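Local coordinates for protein beta-galactosidase (Geobacillus stearothermophilus, PDB 4OIF) that probably hydrolyses terminal non-reducing beta-D-galactose residues of beta-D-galactosides, as a zinc-binding member of glycoside hydrolase family 42, at residues L58-D71 against K132-Y144. Residues are numbered along the deposited sequence; the frame is centred on the assembly and turned at random.
Sequences LEPEEGVYRFEWLD and KTQHINRLLAERY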
ATOM      1  N   LEU A  58      20.976 -32.572  12.822  1.00  7.20           N
ATOM      2  CA  LEU A  58      21.872 -33.578  12.277  1.00  7.51           C
ATOM      3  C   LEU A  58      23.331 -33.144  12.416  1.00 14.68           C
ATOM      4  O   LEU A  58      24.218 -33.964  12.646  1.00  9.46           O
ATOM      5  CB  LEU A  58      21.544 -33.836  10.807  1.00  7.28           C
ATOM      6  CG  LEU A  58      20.203 -34.524  10.580  1.00  7.52           C
ATOM      7  CD1 LEU A  58      19.838 -34.518   9.107  1.00  6.49           C
ATOM      8  CD2 LEU A  58      20.312 -35.942  11.102  1.00 10.32           C
ATOM      9  N   GLU A  59      23.577 -31.849  12.264  1.00  8.82           N
ATOM     10  CA  GLU A  59      24.930 -31.326  12.367  1.00  8.10           C
ATOM     11  C   GLU A  59      24.882 -30.051  13.204  1.00  5.83           C
ATOM     12  O   GLU A  59      24.924 -28.942  12.676  1.00  5.13           O
ATOM     13  CB  GLU A  59      25.514 -31.075  10.969  1.00  9.43           C
ATOM     14  CG  GLU A  59      27.010 -30.786  10.925  1.00 10.34           C
ATOM     15  CD  GLU A  59      27.544 -30.604   9.500  1.00 13.26           C
ATOM     16  OE1 GLU A  59      26.730 -30.580   8.552  1.00  7.63           O
ATOM     17  OE2 GLU A  59      28.778 -30.478   9.333  1.00 13.42           O
ATOM     18  N   PRO A  60      24.764 -30.213  14.524  1.00  7.30           N
ATOM     19  CA  PRO A  60      24.587 -29.089  15.443  1.00  9.45           C
ATOM     20  C   PRO A  60      25.725 -28.075  15.341  1.00 13.09           C
ATOM     21  O   PRO A  60      25.497 -26.867  15.400  1.00  5.93           O
ATOM     22  CB  PRO A  60      24.551 -29.769  16.815  1.00  5.46           C
ATOM     23  CG  PRO A  60      25.110 -31.103  16.602  1.00  6.30           C
ATOM     24  CD  PRO A  60      24.725 -31.495  15.237  1.00  7.15           C
ATOM     25  N   GLU A  61      26.942 -28.575  15.175  1.00  9.51           N
ATOM     26  CA  GLU A  61      28.071 -27.736  14.808  1.00 14.51           C
ATOM     27  C   GLU A  61      28.771 -28.375  13.619  1.00 12.63           C
ATOM     28  O   GLU A  61      28.548 -29.555  13.347  1.00 11.97           O
ATOM     29  CB  GLU A  61      29.018 -27.564  15.996  1.00 17.68           C
ATOM     30  CG  GLU A  61      28.357 -26.840  17.152  1.00 20.71           C
ATOM     31  CD  GLU A  61      29.038 -27.093  18.466  1.00 42.81           C
ATOM     32  OE1 GLU A  61      30.037 -27.851  18.482  1.00 39.92           O
ATOM     33  OE2 GLU A  61      28.565 -26.532  19.481  1.00 52.61           O
ATOM     34  N   GLU A  62      29.605 -27.612  12.911  1.00 10.07           N
ATOM     35  CA  GLU A  62      30.241 -28.119  11.695  1.00 10.92           C
ATOM     36  C   GLU A  62      31.085 -29.381  11.962  1.00 21.93           C
ATOM     37  O   GLU A  62      31.886 -29.425  12.898  1.00 17.10           O
ATOM     38  CB  GLU A  62      31.096 -27.030  11.051  1.00 24.42           C
ATOM     39  CG  GLU A  62      31.439 -27.292   9.581  1.00 14.41           C
ATOM     40  CD  GLU A  62      32.128 -26.116   8.926  1.00 14.88           C
ATOM     41  OE1 GLU A  62      32.381 -25.116   9.628  1.00 17.50           O
ATOM     42  OE2 GLU A  62      32.413 -26.183   7.710  1.00 23.41           O
ATOM     43  N   GLY A  63      30.860 -30.419  11.151  1.00 21.47           N
ATOM     44  CA  GLY A  63      31.621 -31.658  11.234  1.00 13.30           C
ATOM     45  C   GLY A  63      31.285 -32.522  12.436  1.00 14.16           C
ATOM     46  O   GLY A  63      31.915 -33.548  12.675  1.00 22.82           O
ATOM     47  N   VAL A  64      30.283 -32.094  13.189  1.00 16.26           N
ATOM     48  CA  VAL A  64      29.859 -32.773  14.401  1.00 12.71           C
ATOM     49  C   VAL A  64      28.449 -33.315  14.209  1.00 14.87           C
ATOM     50  O   VAL A  64      27.486 -32.552  14.220  1.00 16.18           O
ATOM     51  CB  VAL A  64      29.879 -31.814  15.595  1.00 11.65           C
ATOM     52  CG1 VAL A  64      29.524 -32.544  16.868  1.00 10.44           C
ATOM     53  CG2 VAL A  64      31.232 -31.126  15.702  1.00  9.43           C
ATOM     54  N   TYR A  65      28.319 -34.627  14.045  1.00 13.16           N
ATOM     55  CA  TYR A  65      27.032 -35.200  13.646  1.00 13.64           C
ATOM     56  C   TYR A  65      26.279 -35.912  14.754  1.00 18.78           C
ATOM     57  O   TYR A  65      26.862 -36.465  15.690  1.00 19.95           O
ATOM     58  CB  TYR A  65      27.229 -36.156  12.473  1.00  8.36           C
ATOM     59  CG  TYR A  65      27.853 -35.464  11.293  1.00 14.68           C
ATOM     60  CD1 TYR A  65      27.093 -34.631  10.471  1.00  9.47           C
ATOM     61  CD2 TYR A  65      29.211 -35.618  11.011  1.00  9.37           C
ATOM     62  CE1 TYR A  65      27.667 -33.969   9.396  1.00 15.86           C
ATOM     63  CE2 TYR A  65      29.799 -34.964   9.932  1.00 13.34           C
ATOM     64  CZ  TYR A  65      29.023 -34.141   9.129  1.00 19.81           C
ATOM     65  OH  TYR A  65      29.597 -33.501   8.055  1.00  9.70           O
ATOM     66  N   ARG A  66      24.960 -35.872  14.620  1.00 14.03           N
ATOM     67  CA  ARG A  66      24.042 -36.475  15.564  1.00 13.03           C
ATOM     68  C   ARG A  66      22.969 -37.230  14.810  1.00 16.52           C
ATOM     69  O   ARG A  66      21.858 -36.724  14.668  1.00 14.62           O
ATOM     70  CB  ARG A  66      23.394 -35.412  16.446  1.00 12.77           C
ATOM     71  CG  ARG A  66      24.342 -34.723  17.398  1.00 18.40           C
ATOM     72  CD  ARG A  66      24.726 -35.627  18.550  1.00 20.84           C
ATOM     73  NE  ARG A  66      25.581 -34.911  19.492  1.00 51.64           N
ATOM     74  CZ  ARG A  66      26.912 -34.939  19.478  1.00 41.39           C
ATOM     75  NH1 ARG A  66      27.563 -35.665  18.573  1.00 28.81           N
ATOM     76  NH2 ARG A  66      27.593 -34.241  20.379  1.00 35.38           N
ATOM     77  N   PHE A  67      23.299 -38.430  14.329  1.00 17.45           N
ATOM     78  CA  PHE A  67      22.359 -39.242  13.548  1.00 14.88           C
ATOM     79  C   PHE A  67      21.559 -40.246  14.386  1.00 18.40           C
ATOM     80  O   PHE A  67      20.621 -40.861  13.875  1.00 13.82           O
ATOM     81  CB  PHE A  67      23.093 -40.018  12.444  1.00 12.57           C
ATOM     82  CG  PHE A  67      23.565 -39.169  11.310  1.00 14.85           C
ATOM     83  CD1 PHE A  67      22.661 -38.615  10.420  1.00 13.47           C
ATOM     84  CD2 PHE A  67      24.917 -38.939  11.120  1.00 22.72           C
ATOM     85  CE1 PHE A  67      23.094 -37.838   9.363  1.00 15.32           C
ATOM     86  CE2 PHE A  67      25.363 -38.160  10.068  1.00 20.80           C
ATOM     87  CZ  PHE A  67      24.449 -37.607   9.185  1.00 21.31           C
ATOM     88  N   GLU A  68      21.920 -40.417  15.657  1.00 16.57           N
ATOM     89  CA  GLU A  68      21.323 -41.484  16.465  1.00 11.98           C
ATOM     90  C   GLU A  68      19.811 -41.323  16.595  1.00 10.18           C
ATOM     91  O   GLU A  68      19.054 -42.301  16.419  1.00 12.78           O
ATOM     92  CB  GLU A  68      21.973 -41.546  17.847  1.00 13.53           C
ATOM     93  CG  GLU A  68      23.499 -41.734  17.815  1.00 32.96           C
ATOM     94  CD  GLU A  68      24.259 -40.439  17.486  1.00 47.27           C
ATOM     95  OE1 GLU A  68      23.965 -39.389  18.106  1.00 35.61           O
ATOM     96  OE2 GLU A  68      25.144 -40.470  16.599  1.00 37.86           O
ATOM     97  N   TRP A  69      19.361 -40.098  16.860  1.00  4.91           N
ATOM     98  CA  TRP A  69      17.924 -39.866  17.017  1.00  9.80           C
ATOM     99  C   TRP A  69      17.164 -40.253  15.734  1.00 10.17           C
ATOM    100  O   TRP A  69      16.070 -40.820  15.800  1.00  7.77           O
ATOM    101  CB  TRP A  69      17.635 -38.407  17.401  1.00  4.89           C
ATOM    102  CG  TRP A  69      18.019 -37.422  16.346  1.00  9.65           C
ATOM    103  CD1 TRP A  69      19.216 -36.773  16.228  1.00  9.98           C
ATOM    104  CD2 TRP A  69      17.217 -36.991  15.245  1.00  7.57           C
ATOM    105  NE1 TRP A  69      19.205 -35.968  15.124  1.00 14.45           N
ATOM    106  CE2 TRP A  69      17.991 -36.082  14.499  1.00 10.59           C
ATOM    107  CE3 TRP A  69      15.924 -37.296  14.807  1.00  9.35           C
ATOM    108  CZ2 TRP A  69      17.512 -35.463  13.346  1.00  8.32           C
ATOM    109  CZ3 TRP A  69      15.451 -36.682  13.661  1.00  7.72           C
ATOM    110  CH2 TRP A  69      16.238 -35.774  12.947  1.00 10.56           C
ATOM    111  N   LEU A  70      17.763 -39.978  14.574  1.00  6.63           N
ATOM    112  CA  LEU A  70      17.106 -40.277  13.309  1.00 12.44           C
ATOM    113  C   LEU A  70      17.128 -41.797  13.046  1.00 13.33           C
ATOM    114  O   LEU A  70      16.179 -42.354  12.464  1.00  7.66           O
ATOM    115  CB  LEU A  70      17.751 -39.484  12.160  1.00  6.68           C
ATOM    116  CG  LEU A  70      17.260 -39.742  10.730  1.00  6.13           C
ATOM    117  CD1 LEU A  70      15.767 -39.519  10.576  1.00  2.13           C
ATOM    118  CD2 LEU A  70      18.020 -38.864   9.759  1.00  5.92           C
ATOM    119  N   ASP A  71      18.191 -42.463  13.495  1.00  8.96           N
ATOM    120  CA  ASP A  71      18.268 -43.923  13.433  1.00  8.04           C
ATOM    121  C   ASP A  71      17.078 -44.510  14.156  1.00 16.59           C
ATOM    122  O   ASP A  71      16.369 -45.410  13.645  1.00  9.71           O
ATOM    123  CB  ASP A  71      19.533 -44.454  14.090  1.00  5.84           C
ATOM    124  CG  ASP A  71      20.800 -44.020  13.391  1.00  7.13           C
ATOM    125  OD1 ASP A  71      20.762 -43.529  12.241  1.00 12.33           O
ATOM    126  OD2 ASP A  71      21.856 -44.196  14.013  1.00  9.87           O
ATOM    127  N   LYS A 132      28.216 -28.373   0.696  1.00  6.47           N
ATOM    128  CA  LYS A 132      27.763 -28.814   2.008  0.63  7.91           C
ATOM    129  C   LYS A 132      26.437 -29.579   1.915  1.00 11.24           C
ATOM    130  O   LYS A 132      26.268 -30.625   2.589  1.00 10.05           O
ATOM    131  CB  LYS A 132      27.644 -27.626   2.959  0.63 10.46           C
ATOM    132  CG  LYS A 132      28.988 -26.960   3.279  0.63 11.40           C
ATOM    133  CD  LYS A 132      29.348 -27.080   4.755  0.63 15.47           C
ATOM    134  CE  LYS A 132      30.764 -26.572   5.037  0.63 20.46           C
ATOM    135  NZ  LYS A 132      31.849 -27.458   4.487  0.63 13.62           N
ATOM    136  N   THR A 133      25.518 -29.100   1.071  1.00  8.11           N
ATOM    137  CA  THR A 133      24.258 -29.809   0.921  1.00  7.25           C
ATOM    138  C   THR A 133      24.494 -31.145   0.225  1.00  8.36           C
ATOM    139  O   THR A 133      23.950 -32.173   0.645  1.00  8.35           O
ATOM    140  CB  THR A 133      23.207 -28.989   0.145  1.00  7.24           C
ATOM    141  OG1 THR A 133      23.707 -28.668  -1.154  1.00 11.41           O
ATOM    142  CG2 THR A 133      22.866 -27.706   0.898  1.00  6.01           C
ATOM    143  N   GLN A 134      25.313 -31.158  -0.825  1.00  9.96           N
ATOM    144  CA  GLN A 134      25.590 -32.441  -1.450  1.00  5.49           C
ATOM    145  C   GLN A 134      26.223 -33.417  -0.463  1.00  7.23           C
ATOM    146  O   GLN A 134      25.905 -34.599  -0.470  1.00 10.30           O
ATOM    147  CB  GLN A 134      26.492 -32.300  -2.664  1.00 10.64           C
ATOM    148  CG  GLN A 134      26.502 -33.582  -3.490  1.00 16.14           C
ATOM    149  CD  GLN A 134      27.550 -33.601  -4.578  1.00 10.60           C
ATOM    150  OE1 GLN A 134      28.667 -34.075  -4.371  1.00 14.45           O
ATOM    151  NE2 GLN A 134      27.187 -33.111  -5.756  1.00  7.60           N
ATOM    152  N   HIS A 135      27.100 -32.924   0.405  1.00 11.59           N
ATOM    153  CA  HIS A 135      27.799 -33.811   1.331  1.00  8.59           C
ATOM    154  C   HIS A 135      26.873 -34.399   2.398  1.00 10.09           C
ATOM    155  O   HIS A 135      26.896 -35.612   2.671  1.00  7.06           O
ATOM    156  CB  HIS A 135      28.949 -33.081   2.010  1.00  9.69           C
ATOM    157  CG  HIS A 135      29.708 -33.940   2.971  1.00 15.16           C
ATOM    158  ND1 HIS A 135      30.352 -35.097   2.584  1.00 15.15           N
ATOM    159  CD2 HIS A 135      29.891 -33.837   4.310  1.00 12.91           C
ATOM    160  CE1 HIS A 135      30.915 -35.658   3.638  1.00 18.45           C
ATOM    161  NE2 HIS A 135      30.653 -34.912   4.698  1.00 18.52           N
ATOM    162  N   ILE A 136      26.061 -33.556   3.022  1.00  7.76           N
ATOM    163  CA  ILE A 136      25.141 -34.115   3.993  1.00  5.53           C
ATOM    164  C   ILE A 136      24.115 -35.043   3.296  1.00  8.24           C
ATOM    165  O   ILE A 136      23.702 -36.068   3.856  1.00 11.01           O
ATOM    166  CB  ILE A 136      24.447 -33.016   4.803  1.00  9.21           C
ATOM    167  CG1 ILE A 136      23.736 -33.633   6.004  1.00 10.03           C
ATOM    168  CG2 ILE A 136      23.502 -32.191   3.944  1.00  5.88           C
ATOM    169  CD1 ILE A 136      23.415 -32.625   7.066  1.00 12.87           C
ATOM    170  N   ASN A 137      23.733 -34.726   2.064  1.00  4.53           N
ATOM    171  CA  ASN A 137      22.886 -35.648   1.329  1.00  5.07           C
ATOM    172  C   ASN A 137      23.579 -36.991   1.202  1.00  9.22           C
ATOM    173  O   ASN A 137      22.968 -38.048   1.410  1.00  8.90           O
ATOM    174  CB  ASN A 137      22.538 -35.091  -0.038  1.00  6.73           C
ATOM    175  CG  ASN A 137      21.599 -33.920   0.051  1.00  6.87           C
ATOM    176  OD1 ASN A 137      21.314 -33.432   1.140  1.00 11.51           O
ATOM    177  ND2 ASN A 137      21.121 -33.453  -1.088  1.00  9.40           N
ATOM    178  N   ARG A 138      24.877 -36.948   0.919  1.00  9.57           N
ATOM    179  CA  ARG A 138      25.649 -38.177   0.823  1.00  8.25           C
ATOM    180  C   ARG A 138      25.681 -38.961   2.141  1.00 10.65           C
ATOM    181  O   ARG A 138      25.508 -40.171   2.129  1.00 16.95           O
ATOM    182  CB  ARG A 138      27.063 -37.877   0.360  1.00 13.84           C
ATOM    183  CG  ARG A 138      27.937 -39.102   0.233  1.00 16.65           C
ATOM    184  CD  ARG A 138      29.240 -38.746  -0.423  1.00 11.95           C
ATOM    185  NE  ARG A 138      29.038 -38.253  -1.781  1.00  8.03           N
ATOM    186  CZ  ARG A 138      28.874 -39.046  -2.835  1.00 22.11           C
ATOM    187  NH1 ARG A 138      28.886 -40.365  -2.678  1.00 16.36           N
ATOM    188  NH2 ARG A 138      28.695 -38.522  -4.042  1.00 23.71           N
ATOM    189  N   LEU A 139      25.894 -38.289   3.271  1.00  8.35           N
ATOM    190  CA  LEU A 139      25.900 -38.998   4.552  1.00  9.99           C
ATOM    191  C   LEU A 139      24.545 -39.658   4.772  1.00 11.37           C
ATOM    192  O   LEU A 139      24.462 -40.810   5.223  1.00 10.17           O
ATOM    193  CB  LEU A 139      26.235 -38.056   5.723  1.00  7.95           C
ATOM    194  CG  LEU A 139      27.656 -37.469   5.729  1.00 12.59           C
ATOM    195  CD1 LEU A 139      27.871 -36.512   6.898  1.00  8.85           C
ATOM    196  CD2 LEU A 139      28.711 -38.561   5.743  1.00  6.25           C
ATOM    197  N   LEU A 140      23.483 -38.930   4.437  1.00  9.65           N
ATOM    198  CA  LEU A 140      22.140 -39.474   4.596  1.00 12.99           C
ATOM    199  C   LEU A 140      21.943 -40.731   3.749  1.00 13.91           C
ATOM    200  O   LEU A 140      21.483 -41.749   4.273  1.00 12.54           O
ATOM    201  CB  LEU A 140      21.080 -38.431   4.245  1.00  9.20           C
ATOM    202  CG  LEU A 140      20.783 -37.380   5.322  1.00 15.66           C
ATOM    203  CD1 LEU A 140      19.952 -36.264   4.731  1.00  5.44           C
ATOM    204  CD2 LEU A 140      20.100 -37.989   6.551  1.00  3.73           C
ATOM    205  N   ALA A 141      22.294 -40.678   2.463  1.00  7.62           N
ATOM    206  CA  ALA A 141      22.109 -41.854   1.610  1.00 11.64           C
ATOM    207  C   ALA A 141      23.001 -43.011   2.070  1.00  7.35           C
ATOM    208  O   ALA A 141      22.595 -44.167   2.018  1.00 12.09           O
ATOM    209  CB  ALA A 141      22.369 -41.522   0.137  1.00  4.97           C
ATOM    210  N   GLU A 142      24.199 -42.700   2.537  1.00  6.11           N
ATOM    211  CA  GLU A 142      25.090 -43.725   3.054  1.00 11.15           C
ATOM    212  C   GLU A 142      24.433 -44.452   4.205  1.00 12.93           C
ATOM    213  O   GLU A 142      24.459 -45.679   4.257  1.00 15.62           O
ATOM    214  CB  GLU A 142      26.423 -43.139   3.537  1.00  9.44           C
ATOM    215  CG  GLU A 142      27.360 -42.657   2.454  1.00 26.44           C
ATOM    216  CD  GLU A 142      28.664 -42.101   3.021  1.00 21.00           C
ATOM    217  OE1 GLU A 142      28.733 -41.862   4.245  1.00 28.51           O
ATOM    218  OE2 GLU A 142      29.612 -41.900   2.238  1.00 20.00           O
ATOM    219  N   ARG A 143      23.853 -43.692   5.135  1.00 11.07           N
ATOM    220  CA  ARG A 143      23.363 -44.289   6.369  1.00  7.18           C
ATOM    221  C   ARG A 143      21.979 -44.932   6.251  1.00  9.27           C
ATOM    222  O   ARG A 143      21.733 -45.967   6.862  1.00 13.35           O
ATOM    223  CB  ARG A 143      23.346 -43.254   7.492  1.00  9.32           C
ATOM    224  CG  ARG A 143      22.946 -43.842   8.819  1.00 15.49           C
ATOM    225  CD  ARG A 143      22.994 -42.823   9.926  1.00 10.42           C
ATOM    226  NE  ARG A 143      24.353 -42.646  10.380  1.00 28.93           N
ATOM    227  CZ  ARG A 143      24.802 -43.057  11.552  1.00 15.77           C
ATOM    228  NH1 ARG A 143      23.977 -43.637  12.403  1.00 18.67           N
ATOM    229  NH2 ARG A 143      26.072 -42.861  11.874  1.00 31.95           N
ATOM    230  N   TYR A 144      21.080 -44.348   5.466  1.00  7.08           N
ATOM    231  CA  TYR A 144      19.693 -44.816   5.461  1.00  7.61           C
ATOM    232  C   TYR A 144      19.258 -45.460   4.146  1.00 10.35           C
ATOM    233  O   TYR A 144      18.157 -46.002   4.050  1.00  9.38           O
ATOM    234  CB  TYR A 144      18.754 -43.654   5.813  1.00  6.90           C
ATOM    235  CG  TYR A 144      19.117 -43.027   7.133  1.00  9.69           C
ATOM    236  CD1 TYR A 144      18.930 -43.715   8.318  1.00 11.04           C
ATOM    237  CD2 TYR A 144      19.686 -41.767   7.193  1.00 10.38           C
ATOM    238  CE1 TYR A 144      19.279 -43.163   9.533  1.00 10.42           C
ATOM    239  CE2 TYR A 144      20.041 -41.209   8.397  1.00  9.46           C
ATOM    240  CZ  TYR A 144      19.830 -41.908   9.567  1.00 12.37           C
ATOM    241  OH  TYR A 144      20.178 -41.348  10.777  1.00 11.57           O
TER
HETATM  242  O   HOH W   1      31.417 -36.242   6.952  1.00 17.45           O
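Asp71 OD1 is gripped by two consecutive residues at the C-terminal end of helix 127-144: Tyr144 OH donates to it at 2.7 Å, meeting the oxygen on its anti side and 33° out of the carboxylate plane, while Arg143 NH1 adds a weak bond. The other oxygen carries the shorter arginine contact, a salt bridge with Arg143 NH1 2.7 Å from Asp71 OD2, which lies at the edge of the guanidinium near its plane. The arginine reaches this point by leaving the backbone with CG opposite its own N (chi1 -176°) and then bending at chi3, so that Phe67 CB sits over one face of the guanidinium, 3.6 Å from Arg143 NE; the two planes are 15° apart, but NE meets the ring obliquely.

Leu70 CD2 also meets the Tyr144 ring obliquely, 3.4 Å from Tyr144 CE2. A phenylalanine here would probably leave Asp71 OD1 without its hydroxyl donor, relying more on the weak arginine bond. Leu140 CD2 fills the corner between Leu58, Phe67 and Leu70, and Leu139 CB meets Phe67 CZ at 3.9 Å. The other end of Leu139 turns to Tyr65, where CD1 makes a CH-pi contact over one ring face, 3.8 Å from the centroid. Beyond it a water bonded to His135 NE2 at 2.7 Å reaches Tyr65 OH only weakly. At the far end, one conformer of Lys132 makes a long, doubtful salt bridge to Glu62, whose OE2 bonds Tyr101 and OE1 pairs with Lys100.

The contact thus packs the end of helix 55-58, the following loop and the start of helix 68-79 against helix 127-144, within the TIM-barrel domain and away from the zinc site. Trp55 touches Ile136, Phe74 stacks on Tyr144, and helix 218-246 flanks helix 127-144 through Gln134 and Arg138.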